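Long-range contacts in uncharacterized protein (Bacteroides eggerthii, PDB 4FTD), which is of unknown function but pairs an immunoglobulin-like domain with a six-bladed beta-propeller and may act in carbohydrate metabolism: residues I22-V33 against F46-D54; G184-N193 against S205-K216. One frame throughout, in Å; residues are numbered along the deposited sequence.

The two contacts lie in different domains, on opposite sides of the chain's centre. Their centres are about 68 Å apart and their nearest atoms about 49 Å apart, so they do not touch. They follow one another along the chain, contact 1 closing before contact 2 opens. Contact 1 sits at the mixed sheet that includes strands 17-22, 31-38 and 58-64, in an N-terminal domain consistent with an immunoglobulin-like fold. Contact 2 belongs to the four-stranded antiparallel sheet 190-198, 201-207, 215-220 and 228-233, one blade of the propeller. No strand or sheet is shared. Each contact is therefore local to its own domain and does not join the two.

Contact 1: residues I22-V33 against F46-D54; sequences ILNAGANGDKVV and FPRLDVETD
I22 and V33, neighbours on paired strands, meet F46, P47 and L49 through apolar packing. I22 CD1 sits over the centre of one face of the F46 ring, 3.6 Å from the centroid and only 3° off the ring normal. This is a CH-pi contact. V33 sends its two methyl groups to different partners. CG1 is anti to the backbone N (chi1 -178°) and reaches the proline ring, with V33 CG1 3.6 Å from P47 CD. The other branch, V33 CG2, lies 3.9 Å from L49 CD2. A25 CB touches the same leucine methyl, L49 CD2, at 4.0 Å. Nearer the surface, A27 CB rests on E52 CB at 3.7 Å.

The hydrogen bonds gather at T53. G26 N donates to T53 OG1 at 3.0 Å, bent to 142° at the hydrogen. T53 OG1 in turn donates to D50 O at 2.7 Å. D50 O also accepts from T53 N, so this carbonyl ties up the type I turn D50-T53. One water links N24 O, G26 O and D54 N. A second joins A27 N to D50 OD2.

The charged pair is K31 and D50. The extended lysine comes across the D50 side chain, roughly perpendicular, and forms a salt bridge, K31 NZ to D50 OD2 at 2.8 Å, on the syn lone pair. D50 OD1 has its own ion partner, R108. The two cations would probably favour a charged carboxylate.

Segment 22-33 ends the hairpin of strands 17-22 and 31-38, with a corner at L23 and a type I turn at G26-G29. In its classic bulge D30 and K31 both face A25. The connection from strand 43-45 to 58-64 folds against this tip, in an N-terminal sheet domain consistent with an immunoglobulin-like fold.

Contact 2: residues G184-N193 against S205-K216; sequences GVKGGTYDYN and SSLSGGKVSPFK
K216 NZ is held by two oxygens, K186 O across the contact and Y218 OH on the same blade. It donates to K186 O at 2.9 Å, almost in line with the carbonyl (C=O...N angle 162°). The lysine chain is bent at chi3 (75°), and its CD and CE also run close to that carbonyl.

The two strands of the hairpin, 190-198 and 201-207, pair by backbone bonds. Y190 and L207 form an antiparallel hydrogen-bonded pair, with Y190 N to L207 O at 3.2 Å and L207 N to Y190 O at 3.1 Å, the latter almost straight at 169°. N193 N adds a bond to S205 O at 3.0 Å. T189 and Y190 both face L207, which makes a classic beta bulge. Here T189 N also gives a weak bond to S213 OG at 3.2 Å.

The side chains of Y190 and L207 lie alongside each other, pointing the same way. L207 CD2 stands over the centre of one face of the tyrosine ring, 3.6 Å from the centroid, as a CH-pi contact. R153 makes a cation-pi contact with the same ring.

S206 OG joins strand 201-207 to the start of strand 215-220: it accepts from K216 N at 3.0 Å and donates to P214 O at 3.0 Å. K186 turns back so that NZ forms a salt bridge with D191 OD2.

The chemistry is therefore mainly polar and backbone-led. K216, and weakly S213, tie the loop 184-189 to segment 205-216. The apolar part is mainly L207 against Y190, CD2 over the ring and CB beside CB.

Contact 1: residues I22-V33 against F46-D54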
loop_
_atom_site.group_PDB
_atom_site.type_symbol
_atom_site.label_atom_id
_atom_site.label_comp_id
_atom_site.label_asym_id
_atom_site.label_seq_id
_atom_site.Cartn_x
_atom_site.Cartn_y
_atom_site.Cartn_z
ATOM N N ILE A 22 32.889 23.852 10.128
ATOM C CA ILE A 22 31.999 25.009 10.283
ATOM C C ILE A 22 31.676 25.058 11.783
ATOM O O ILE A 22 31.300 24.056 12.376
ATOM C CB ILE A 22 30.726 24.870 9.442
ATOM C CG1 ILE A 22 31.040 25.018 7.947
ATOM C CG2 ILE A 22 29.648 25.890 9.861
ATOM C CD1 ILE A 22 29.947 24.444 7.078
ATOM N N LEU A 23 31.876 26.204 12.411
ATOM C CA LEU A 23 31.702 26.311 13.866
ATOM C C LEU A 23 30.300 26.775 14.287
ATOM O O LEU A 23 29.899 26.589 15.434
ATOM C CB LEU A 23 32.761 27.268 14.424
ATOM C CG LEU A 23 34.229 26.969 14.150
ATOM C CD1 LEU A 23 35.022 28.211 14.619
ATOM C CD2 LEU A 23 34.691 25.702 14.886
ATOM N N ASN A 24 29.515 27.312 13.354
ATOM C CA ASN A 24 28.254 27.976 13.732
ATOM C C ASN A 24 27.018 27.582 12.901
ATOM O O ASN A 24 26.243 28.440 12.494
ATOM C CB ASN A 24 28.471 29.500 13.777
ATOM C CG ASN A 24 28.780 30.108 12.419
ATOM O OD1 ASN A 24 29.206 29.414 11.500
ATOM N ND2 ASN A 24 28.628 31.427 12.311
ATOM N N ALA A 25 26.832 26.276 12.713
ATOM C CA ALA A 25 25.643 25.719 12.035
ATOM C C ALA A 25 24.499 25.670 13.039
ATOM O O ALA A 25 24.692 25.957 14.222
ATOM C CB ALA A 25 25.933 24.321 11.462
ATOM N N GLY A 26 23.304 25.365 12.556
ATOM C CA GLY A 26 22.110 25.233 13.369
ATOM C C GLY A 26 21.385 26.520 13.623
ATOM O O GLY A 26 21.953 27.596 13.451
ATOM N N ALA A 27 20.132 26.396 14.087
ATOM C CA ALA A 27 19.269 27.552 14.421
ATOM C C ALA A 27 19.946 28.497 15.427
ATOM O O ALA A 27 19.814 29.709 15.329
ATOM C CB ALA A 27 17.906 27.083 14.979
ATOM N N ASN A 28 20.684 27.928 16.375
ATOM C CA ASN A 28 21.362 28.693 17.407
ATOM C C ASN A 28 22.822 29.029 17.118
ATOM O O ASN A 28 23.503 29.532 18.000
ATOM C CB ASN A 28 21.261 27.942 18.725
ATOM C CG ASN A 28 19.839 27.818 19.179
ATOM O OD1 ASN A 28 19.051 28.752 19.036
ATOM N ND2 ASN A 28 19.497 26.678 19.715
ATOM N N GLY A 29 23.279 28.753 15.899
ATOM C CA GLY A 29 24.607 29.147 15.439
ATOM C C GLY A 29 25.728 28.584 16.293
ATOM O O GLY A 29 26.750 29.213 16.436
ATOM N N ASP A 30 25.528 27.383 16.826
ATOM C CA ASP A 30 26.467 26.789 17.750
ATOM C C ASP A 30 26.783 25.313 17.480
ATOM O O ASP A 30 27.311 24.655 18.358
ATOM C CB ASP A 30 25.894 26.963 19.139
ATOM C CG ASP A 30 24.572 26.178 19.349
ATOM O OD1 ASP A 30 23.995 25.582 18.396
ATOM O OD2 ASP A 30 24.095 26.187 20.499
ATOM N N LYS A 31 26.481 24.792 16.285
ATOM C CA LYS A 31 26.833 23.410 15.961
ATOM C C LYS A 31 28.121 23.367 15.144
ATOM O O LYS A 31 28.226 24.020 14.103
ATOM C CB LYS A 31 25.712 22.723 15.180
ATOM C CG LYS A 31 24.413 22.626 15.950
ATOM C CD LYS A 31 23.357 21.838 15.175
ATOM C CE LYS A 31 22.105 21.600 16.013
ATOM N NZ LYS A 31 21.117 20.835 15.206
ATOM N N VAL A 32 29.094 22.594 15.621
ATOM C CA VAL A 32 30.382 22.417 14.961
ATOM C C VAL A 32 30.172 21.224 14.039
ATOM O O VAL A 32 29.761 20.176 14.512
ATOM C CB VAL A 32 31.501 22.088 15.960
ATOM C CG1 VAL A 32 32.797 21.879 15.202
ATOM C CG2 VAL A 32 31.583 23.178 17.065
ATOM N N VAL A 33 30.457 21.382 12.742
ATOM C CA VAL A 33 30.238 20.357 11.713
ATOM C C VAL A 33 31.538 20.144 10.919
ATOM O O VAL A 33 32.099 21.072 10.355
ATOM C CB VAL A 33 29.117 20.746 10.741
ATOM C CG1 VAL A 33 28.907 19.634 9.724
ATOM C CG2 VAL A 33 27.823 20.989 11.510
ATOM N N PHE A 46 30.202 18.770 3.547
ATOM C CA PHE A 46 29.734 18.683 4.922
ATOM C C PHE A 46 28.425 17.934 4.954
ATOM O O PHE A 46 27.705 17.932 3.964
ATOM C CB PHE A 46 29.455 20.093 5.475
ATOM C CG PHE A 46 30.667 20.962 5.541
ATOM C CD1 PHE A 46 31.028 21.747 4.451
ATOM C CD2 PHE A 46 31.454 20.984 6.684
ATOM C CE1 PHE A 46 32.168 22.557 4.501
ATOM C CE2 PHE A 46 32.604 21.765 6.736
ATOM C CZ PHE A 46 32.952 22.557 5.648
ATOM N N PRO A 47 28.083 17.348 6.103
ATOM C CA PRO A 47 26.694 16.863 6.234
ATOM C C PRO A 47 25.709 18.027 6.024
ATOM O O PRO A 47 26.062 19.209 6.176
ATOM C CB PRO A 47 26.615 16.320 7.656
ATOM C CG PRO A 47 27.946 16.519 8.285
ATOM C CD PRO A 47 28.918 17.050 7.271
ATOM N N ARG A 48 24.498 17.699 5.624
ATOM C CA ARG A 48 23.496 18.715 5.348
ATOM C C ARG A 48 23.196 19.470 6.646
ATOM O O ARG A 48 23.139 18.876 7.708
ATOM C CB ARG A 48 22.223 18.090 4.772
ATOM C CG ARG A 48 22.440 17.422 3.422
ATOM C CD ARG A 48 21.235 16.628 2.954
ATOM N NE ARG A 48 21.413 16.262 1.545
ATOM C CZ ARG A 48 21.180 17.076 0.502
ATOM N NH1 ARG A 48 20.713 18.328 0.649
ATOM N NH2 ARG A 48 21.402 16.633 -0.725
ATOM N N LEU A 49 23.031 20.778 6.552
ATOM C CA LEU A 49 22.815 21.618 7.719
ATOM C C LEU A 49 21.341 21.966 7.897
ATOM O O LEU A 49 20.550 22.003 6.922
ATOM C CB LEU A 49 23.640 22.910 7.584
ATOM C CG LEU A 49 25.136 22.747 7.317
ATOM C CD1 LEU A 49 25.813 24.124 7.338
ATOM C CD2 LEU A 49 25.748 21.824 8.360
ATOM N N ASP A 50 20.975 22.274 9.141
ATOM C CA ASP A 50 19.610 22.671 9.452
ATOM C C ASP A 50 19.249 23.866 8.615
ATOM O O ASP A 50 20.043 24.782 8.482
ATOM C CB ASP A 50 19.442 23.053 10.919
ATOM C CG ASP A 50 19.803 21.950 11.843
ATOM O OD1 ASP A 50 19.569 20.796 11.449
ATOM O OD2 ASP A 50 20.333 22.238 12.945
ATOM N N VAL A 51 18.039 23.842 8.065
ATOM C CA VAL A 51 17.514 24.917 7.212
ATOM C C VAL A 51 17.399 26.250 7.958
ATOM O O VAL A 51 17.373 27.281 7.321
ATOM C CB VAL A 51 16.150 24.521 6.585
ATOM C CG1 VAL A 51 16.299 23.264 5.719
ATOM C CG2 VAL A 51 15.118 24.273 7.669
ATOM N N GLU A 52 17.380 26.218 9.297
ATOM C CA GLU A 52 17.359 27.424 10.132
ATOM C C GLU A 52 18.759 28.064 10.350
ATOM O O GLU A 52 18.868 29.076 11.017
ATOM C CB GLU A 52 16.731 27.148 11.520
ATOM C CG GLU A 52 15.354 26.496 11.528
ATOM C CD GLU A 52 15.378 24.961 11.482
ATOM O OE1 GLU A 52 16.423 24.338 11.175
ATOM O OE2 GLU A 52 14.320 24.362 11.740
ATOM N N THR A 53 19.810 27.485 9.792
ATOM C CA THR A 53 21.164 28.009 9.927
ATOM C C THR A 53 21.290 29.347 9.237
ATOM O O THR A 53 20.733 29.524 8.163
ATOM C CB THR A 53 22.152 27.061 9.248
ATOM O OG1 THR A 53 22.070 25.772 9.882
ATOM C CG2 THR A 53 23.595 27.635 9.294
ATOM N N ASP A 54 21.982 30.296 9.862
ATOM C CA ASP A 54 22.292 31.585 9.218
ATOM C C ASP A 54 23.490 31.304 8.300
ATOM O O ASP A 54 24.665 31.322 8.713
ATOM C CB ASP A 54 22.545 32.704 10.236
ATOM C CG ASP A 54 22.817 34.061 9.584
ATOM O OD1 ASP A 54 23.007 34.136 8.359
ATOM O OD2 ASP A 54 22.856 35.062 10.320
HETATM O O HOH W 1 23.555 29.644 12.234
HETATM O O HOH W 2 18.905 24.115 14.365
#

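Contact 2: residues G184-N193 against S205-K216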
loop_
_atom_site.group_PDB
_atom_site.type_symbol
_atom_site.label_atom_id
_atom_site.label_comp_id
_atom_site.label_asym_id
_atom_site.label_seq_id
_atom_site.Cartn_x
_atom_site.Cartn_y
_atom_site.Cartn_z
ATOM N N GLY A 184 -22.715 -25.506 11.119
ATOM C CA GLY A 184 -23.870 -24.808 10.505
ATOM C C GLY A 184 -23.569 -23.812 9.412
ATOM O O GLY A 184 -24.486 -23.149 8.930
ATOM N N VAL A 185 -22.299 -23.691 8.993
ATOM C CA VAL A 185 -21.929 -22.797 7.931
ATOM C C VAL A 185 -22.111 -23.605 6.621
ATOM O O VAL A 185 -21.158 -24.179 6.063
ATOM C CB VAL A 185 -20.509 -22.221 8.126
ATOM C CG1 VAL A 185 -20.108 -21.344 6.929
ATOM C CG2 VAL A 185 -20.461 -21.445 9.431
ATOM N N LYS A 186 -23.349 -23.571 6.146
ATOM C CA LYS A 186 -23.895 -24.370 5.042
ATOM C C LYS A 186 -25.004 -23.621 4.315
ATOM O O LYS A 186 -25.812 -22.938 4.941
ATOM C CB LYS A 186 -24.483 -25.675 5.598
ATOM C CG LYS A 186 -23.451 -26.773 5.776
ATOM C CD LYS A 186 -23.299 -27.503 4.452
ATOM C CE LYS A 186 -21.997 -28.275 4.284
ATOM N NZ LYS A 186 -21.757 -28.403 2.804
ATOM N N GLY A 187 -25.097 -23.833 3.005
ATOM C CA GLY A 187 -26.090 -23.142 2.179
ATOM C C GLY A 187 -25.448 -22.308 1.071
ATOM O O GLY A 187 -24.553 -21.482 1.325
ATOM N N GLY A 188 -25.989 -22.449 -0.133
ATOM C CA GLY A 188 -25.464 -21.790 -1.290
ATOM C C GLY A 188 -24.783 -22.820 -2.162
ATOM O O GLY A 188 -24.567 -23.927 -1.751
ATOM N N THR A 189 -24.529 -22.469 -3.415
ATOM C CA THR A 189 -23.742 -23.306 -4.328
ATOM C C THR A 189 -22.349 -23.607 -3.769
ATOM O O THR A 189 -21.856 -24.742 -3.879
ATOM C CB THR A 189 -23.681 -22.629 -5.715
ATOM O OG1 THR A 189 -25.025 -22.395 -6.129
ATOM C CG2 THR A 189 -22.925 -23.497 -6.756
ATOM N N TYR A 190 -21.703 -22.613 -3.162
ATOM C CA TYR A 190 -20.538 -22.861 -2.305
ATOM C C TYR A 190 -20.903 -22.379 -0.934
ATOM O O TYR A 190 -21.562 -21.336 -0.760
ATOM C CB TYR A 190 -19.232 -22.150 -2.716
ATOM C CG TYR A 190 -18.742 -22.310 -4.155
ATOM C CD1 TYR A 190 -19.111 -23.364 -4.952
ATOM C CD2 TYR A 190 -17.778 -21.406 -4.678
ATOM C CE1 TYR A 190 -18.632 -23.495 -6.262
ATOM C CE2 TYR A 190 -17.292 -21.535 -5.984
ATOM C CZ TYR A 190 -17.727 -22.592 -6.776
ATOM O OH TYR A 190 -17.294 -22.740 -8.098
ATOM N N ASP A 191 -20.504 -23.124 0.070
ATOM C CA ASP A 191 -20.810 -22.728 1.456
ATOM C C ASP A 191 -20.134 -21.394 1.835
ATOM O O ASP A 191 -20.586 -20.688 2.688
ATOM C CB ASP A 191 -20.293 -23.779 2.400
ATOM C CG ASP A 191 -21.076 -25.106 2.328
ATOM O OD1 ASP A 191 -22.240 -25.130 1.910
ATOM O OD2 ASP A 191 -20.467 -26.110 2.728
ATOM N N TYR A 192 -18.939 -21.180 1.303
ATOM C CA TYR A 192 -18.173 -19.953 1.465
ATOM C C TYR A 192 -17.248 -19.805 0.240
ATOM O O TYR A 192 -16.900 -20.777 -0.433
ATOM C CB TYR A 192 -17.427 -19.868 2.776
ATOM C CG TYR A 192 -17.011 -21.222 3.294
ATOM C CD1 TYR A 192 -15.905 -21.862 2.757
ATOM C CD2 TYR A 192 -17.742 -21.858 4.278
ATOM C CE1 TYR A 192 -15.562 -23.136 3.163
ATOM C CE2 TYR A 192 -17.382 -23.150 4.725
ATOM C CZ TYR A 192 -16.301 -23.757 4.148
ATOM O OH TYR A 192 -15.891 -24.977 4.504
ATOM N N ASN A 193 -16.871 -18.566 -0.003
ATOM C CA ASN A 193 -16.089 -18.186 -1.157
ATOM C C ASN A 193 -15.279 -16.950 -0.886
ATOM O O ASN A 193 -14.064 -17.031 -0.857
ATOM C CB ASN A 193 -16.987 -18.018 -2.362
ATOM C CG ASN A 193 -16.205 -17.950 -3.686
ATOM O OD1 ASN A 193 -15.313 -18.764 -3.896
ATOM N ND2 ASN A 193 -16.553 -17.008 -4.586
ATOM N N SER A 205 -18.764 -15.048 3.134
ATOM C CA SER A 205 -19.987 -15.076 2.385
ATOM C C SER A 205 -20.036 -16.316 1.486
ATOM O O SER A 205 -18.994 -16.735 0.959
ATOM C CB SER A 205 -20.144 -13.806 1.569
ATOM O OG SER A 205 -18.961 -13.470 0.808
ATOM N N SER A 206 -21.243 -16.842 1.280
ATOM C CA SER A 206 -21.452 -17.974 0.400
ATOM C C SER A 206 -21.402 -17.519 -1.070
ATOM O O SER A 206 -21.290 -16.300 -1.349
ATOM C CB SER A 206 -22.800 -18.656 0.719
ATOM O OG SER A 206 -23.924 -17.923 0.296
ATOM N N LEU A 207 -21.465 -18.487 -1.963
ATOM C CA LEU A 207 -21.653 -18.292 -3.390
ATOM C C LEU A 207 -23.095 -18.750 -3.672
ATOM O O LEU A 207 -23.434 -19.914 -3.428
ATOM C CB LEU A 207 -20.655 -19.058 -4.281
ATOM C CG LEU A 207 -21.004 -18.828 -5.782
ATOM C CD1 LEU A 207 -20.234 -17.638 -6.199
ATOM C CD2 LEU A 207 -20.618 -20.005 -6.643
ATOM N N SER A 208 -23.936 -17.800 -4.120
ATOM C CA SER A 208 -25.304 -18.062 -4.497
ATOM C C SER A 208 -25.347 -18.274 -6.010
ATOM O O SER A 208 -25.172 -17.314 -6.765
ATOM C CB SER A 208 -26.215 -16.847 -4.142
ATOM O OG SER A 208 -27.540 -16.996 -4.661
ATOM N N GLY A 209 -25.645 -19.488 -6.453
ATOM C CA GLY A 209 -25.693 -19.818 -7.882
ATOM C C GLY A 209 -26.999 -19.543 -8.629
ATOM O O GLY A 209 -27.084 -19.824 -9.801
ATOM N N GLY A 210 -28.018 -19.002 -7.970
ATOM C CA GLY A 210 -29.275 -18.676 -8.659
ATOM C C GLY A 210 -30.145 -17.960 -7.671
ATOM O O GLY A 210 -29.758 -17.806 -6.518
ATOM N N LYS A 211 -31.344 -17.603 -8.098
ATOM C CA LYS A 211 -32.294 -16.830 -7.298
ATOM C C LYS A 211 -32.684 -17.489 -5.995
ATOM O O LYS A 211 -33.032 -16.808 -5.029
ATOM C CB LYS A 211 -33.615 -16.578 -8.084
ATOM C CG LYS A 211 -33.476 -15.873 -9.449
ATOM C CD LYS A 211 -32.727 -14.548 -9.352
ATOM C CE LYS A 211 -32.953 -13.692 -10.590
ATOM N NZ LYS A 211 -32.539 -12.298 -10.307
ATOM N N VAL A 212 -32.703 -18.816 -6.019
ATOM C CA VAL A 212 -33.156 -19.634 -4.919
ATOM C C VAL A 212 -31.987 -20.104 -4.012
ATOM O O VAL A 212 -32.202 -20.529 -2.854
ATOM C CB VAL A 212 -33.980 -20.811 -5.526
ATOM C CG1 VAL A 212 -33.131 -21.611 -6.531
ATOM C CG2 VAL A 212 -34.541 -21.661 -4.424
ATOM N N SER A 213 -30.741 -19.920 -4.464
ATOM C CA SER A 213 -29.572 -20.364 -3.684
ATOM C C SER A 213 -29.289 -19.378 -2.510
ATOM O O SER A 213 -29.081 -18.201 -2.770
ATOM C CB SER A 213 -28.386 -20.426 -4.629
ATOM O OG SER A 213 -27.236 -20.860 -3.956
ATOM N N PRO A 214 -29.236 -19.865 -1.251
ATOM C CA PRO A 214 -28.975 -18.951 -0.134
ATOM C C PRO A 214 -27.682 -18.132 -0.300
ATOM O O PRO A 214 -26.628 -18.672 -0.647
ATOM C CB PRO A 214 -28.875 -19.875 1.073
ATOM C CG PRO A 214 -29.681 -21.094 0.698
ATOM C CD PRO A 214 -29.415 -21.258 -0.773
ATOM N N PHE A 215 -27.812 -16.826 -0.123
ATOM C CA PHE A 215 -26.703 -15.919 -0.129
ATOM C C PHE A 215 -26.466 -15.440 1.293
ATOM O O PHE A 215 -27.100 -14.526 1.743
ATOM C CB PHE A 215 -26.951 -14.795 -1.138
ATOM C CG PHE A 215 -25.750 -13.902 -1.394
ATOM C CD1 PHE A 215 -24.460 -14.420 -1.545
ATOM C CD2 PHE A 215 -25.949 -12.540 -1.680
ATOM C CE1 PHE A 215 -23.374 -13.605 -1.813
ATOM C CE2 PHE A 215 -24.858 -11.720 -1.972
ATOM C CZ PHE A 215 -23.582 -12.249 -2.057
ATOM N N LYS A 216 -25.553 -16.124 1.977
ATOM C CA LYS A 216 -25.386 -16.000 3.406
ATOM C C LYS A 216 -24.102 -15.308 3.734
ATOM O O LYS A 216 -23.136 -15.414 2.963
ATOM C CB LYS A 216 -25.469 -17.390 4.039
ATOM C CG LYS A 216 -26.806 -18.079 3.771
ATOM C CD LYS A 216 -26.887 -19.476 4.347
ATOM C CE LYS A 216 -27.064 -19.414 5.837
ATOM N NZ LYS A 216 -27.017 -20.779 6.383
#